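PDB 3HV9: protein FimX from Pseudomonas aeruginosa PAO1, which belongs to the EAL-domain family, the EAL domain being an alpha/beta fold related to the TIM barrel. Local coordinates for residues Gly117-Leu122 / Gln157-Leu162. Residues are numbered along the deposited sequence; the frame is centred on the assembly and turned at random.
Sequences GLLPWL and QGLATL
Leu122 and Leu159 make the tight inner part of this contact. Their side chains cross at about a right angle, with Leu122 CD1 lying 3.6 Å from Leu159 CD2. In Leu159, CG beside the backbone N (chi1 -65°) and an extended chi2 (170°) together carry CD2 toward Leu122. Both leucines are buried and also touch Phe138 of strand 136-141, so branched, wholly apolar side chains suit a place between helix and sheet.

Toward the N-terminal ends of the segments, Leu119 meets the glycine of the other helix: its CD2 rests 3.9 Å from Gly158 CA. Having no side chain, Gly158 offers bare backbone on which the apolar branch of Leu119 can lie, and here the backbones of the two segments come nearest, Leu119 CA lying 6.7 Å from Gly158 CA. Helices 118-128 and 149-161 are outer helices of the TIM-barrel-like EAL fold, in the crossovers that lead into and out of strand 136-141; their short segments run nearly parallel, at 13°.

Toward solvent the packing is looser. Leu162, just past the end of its helix and partly exposed, puts an apolar end against Leu122, CD1 to CD1 at 4.0 Å, and the same methyl approaches the backbone O of Leu119. Beside it Thr161, a polar residue on the exposed side, turns its hydroxyl back on its own helix, OG1 donating to Gly158 O at 2.9 Å.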
loop_
_atom_site.group_PDB
_atom_site.type_symbol
_atom_site.label_atom_id
_atom_site.label_comp_id
_atom_site.label_asym_id
_atom_site.label_seq_id
_atom_site.Cartn_x
_atom_site.Cartn_y
_atom_site.Cartn_z
ATOM N N GLY A 117 10.926 -9.505 13.477
ATOM C CA GLY A 117 9.894 -10.515 13.616
ATOM C C GLY A 117 8.881 -10.590 12.482
ATOM O O GLY A 117 8.036 -11.477 12.481
ATOM N N LEU A 118 8.948 -9.674 11.517
ATOM C CA LEU A 118 7.913 -9.595 10.479
ATOM C C LEU A 118 7.932 -10.803 9.539
ATOM O O LEU A 118 6.923 -11.503 9.375
ATOM C CB LEU A 118 8.038 -8.293 9.677
ATOM C CG LEU A 118 7.098 -8.123 8.467
ATOM C CD1 LEU A 118 5.617 -8.278 8.852
ATOM C CD2 LEU A 118 7.338 -6.758 7.795
ATOM N N LEU A 119 9.084 -11.029 8.917
ATOM C CA LEU A 119 9.309 -12.176 8.037
ATOM C C LEU A 119 8.902 -13.539 8.623
ATOM O O LEU A 119 8.199 -14.322 7.970
ATOM C CB LEU A 119 10.779 -12.227 7.630
ATOM C CG LEU A 119 11.101 -11.848 6.187
ATOM C CD1 LEU A 119 9.977 -11.049 5.586
ATOM C CD2 LEU A 119 12.428 -11.105 6.085
ATOM N N PRO A 120 9.365 -13.842 9.843
ATOM C CA PRO A 120 9.016 -15.157 10.388
ATOM C C PRO A 120 7.508 -15.261 10.530
ATOM O O PRO A 120 6.901 -16.241 10.105
ATOM C CB PRO A 120 9.666 -15.147 11.781
ATOM C CG PRO A 120 10.761 -14.125 11.694
ATOM C CD PRO A 120 10.272 -13.084 10.728
ATOM N N TRP A 121 6.907 -14.249 11.139
ATOM C CA TRP A 121 5.472 -14.269 11.375
ATOM C C TRP A 121 4.728 -14.336 10.043
ATOM O O TRP A 121 3.734 -15.052 9.897
ATOM C CB TRP A 121 5.057 -13.046 12.199
ATOM C CG TRP A 121 3.584 -12.821 12.292
ATOM C CD1 TRP A 121 2.733 -13.302 13.252
ATOM C CD2 TRP A 121 2.783 -12.033 11.397
ATOM N NE1 TRP A 121 1.441 -12.876 12.996
ATOM C CE2 TRP A 121 1.446 -12.100 11.863
ATOM C CE3 TRP A 121 3.061 -11.295 10.238
ATOM C CZ2 TRP A 121 0.384 -11.445 11.210
ATOM C CZ3 TRP A 121 2.006 -10.640 9.587
ATOM C CH2 TRP A 121 0.682 -10.721 10.083
ATOM N N LEU A 122 5.236 -13.609 9.056
ATOM C CA LEU A 122 4.576 -13.517 7.759
ATOM C C LEU A 122 4.572 -14.895 7.101
ATOM O O LEU A 122 3.560 -15.333 6.536
ATOM C CB LEU A 122 5.331 -12.523 6.871
ATOM C CG LEU A 122 4.585 -11.709 5.816
ATOM C CD1 LEU A 122 5.511 -11.473 4.626
ATOM C CD2 LEU A 122 3.266 -12.354 5.390
ATOM N N GLN A 157 14.395 -8.976 0.137
ATOM C CA GLN A 157 14.989 -10.279 -0.170
ATOM C C GLN A 157 14.147 -11.394 0.435
ATOM O O GLN A 157 13.831 -12.388 -0.235
ATOM C CB GLN A 157 16.429 -10.351 0.345
ATOM C CG GLN A 157 17.469 -9.949 -0.694
ATOM C CD GLN A 157 18.773 -9.455 -0.084
ATOM O OE1 GLN A 157 19.111 -9.779 1.058
ATOM N NE2 GLN A 157 19.514 -8.661 -0.853
ATOM N N GLY A 158 13.766 -11.218 1.700
ATOM C CA GLY A 158 12.880 -12.166 2.360
ATOM C C GLY A 158 11.536 -12.330 1.665
ATOM O O GLY A 158 11.062 -13.448 1.475
ATOM N N LEU A 159 10.913 -11.219 1.276
ATOM C CA LEU A 159 9.596 -11.289 0.641
ATOM C C LEU A 159 9.686 -12.075 -0.657
ATOM O O LEU A 159 8.787 -12.858 -1.007
ATOM C CB LEU A 159 9.057 -9.882 0.357
ATOM C CG LEU A 159 8.762 -9.028 1.592
ATOM C CD1 LEU A 159 8.469 -7.618 1.174
ATOM C CD2 LEU A 159 7.595 -9.590 2.391
ATOM N N ALA A 160 10.761 -11.834 -1.394
ATOM C CA ALA A 160 11.014 -12.585 -2.614
ATOM C C ALA A 160 10.950 -14.063 -2.279
ATOM O O ALA A 160 10.151 -14.804 -2.863
ATOM C CB ALA A 160 12.387 -12.234 -3.199
ATOM N N THR A 161 11.769 -14.490 -1.316
ATOM C CA THR A 161 11.827 -15.916 -0.994
ATOM C C THR A 161 10.432 -16.425 -0.617
ATOM O O THR A 161 10.127 -17.607 -0.798
ATOM C CB THR A 161 12.878 -16.269 0.110
ATOM O OG1 THR A 161 12.324 -16.031 1.409
ATOM C CG2 THR A 161 14.164 -15.451 -0.051
ATOM N N LEU A 162 9.568 -15.534 -0.132
ATOM C CA LEU A 162 8.228 -15.963 0.284
ATOM C C LEU A 162 7.192 -15.877 -0.827
ATOM O O LEU A 162 5.987 -15.965 -0.564
ATOM C CB LEU A 162 7.753 -15.181 1.503
ATOM C CG LEU A 162 8.368 -15.576 2.844
ATOM C CD1 LEU A 162 7.803 -14.700 3.935
ATOM C CD2 LEU A 162 8.092 -17.037 3.150
#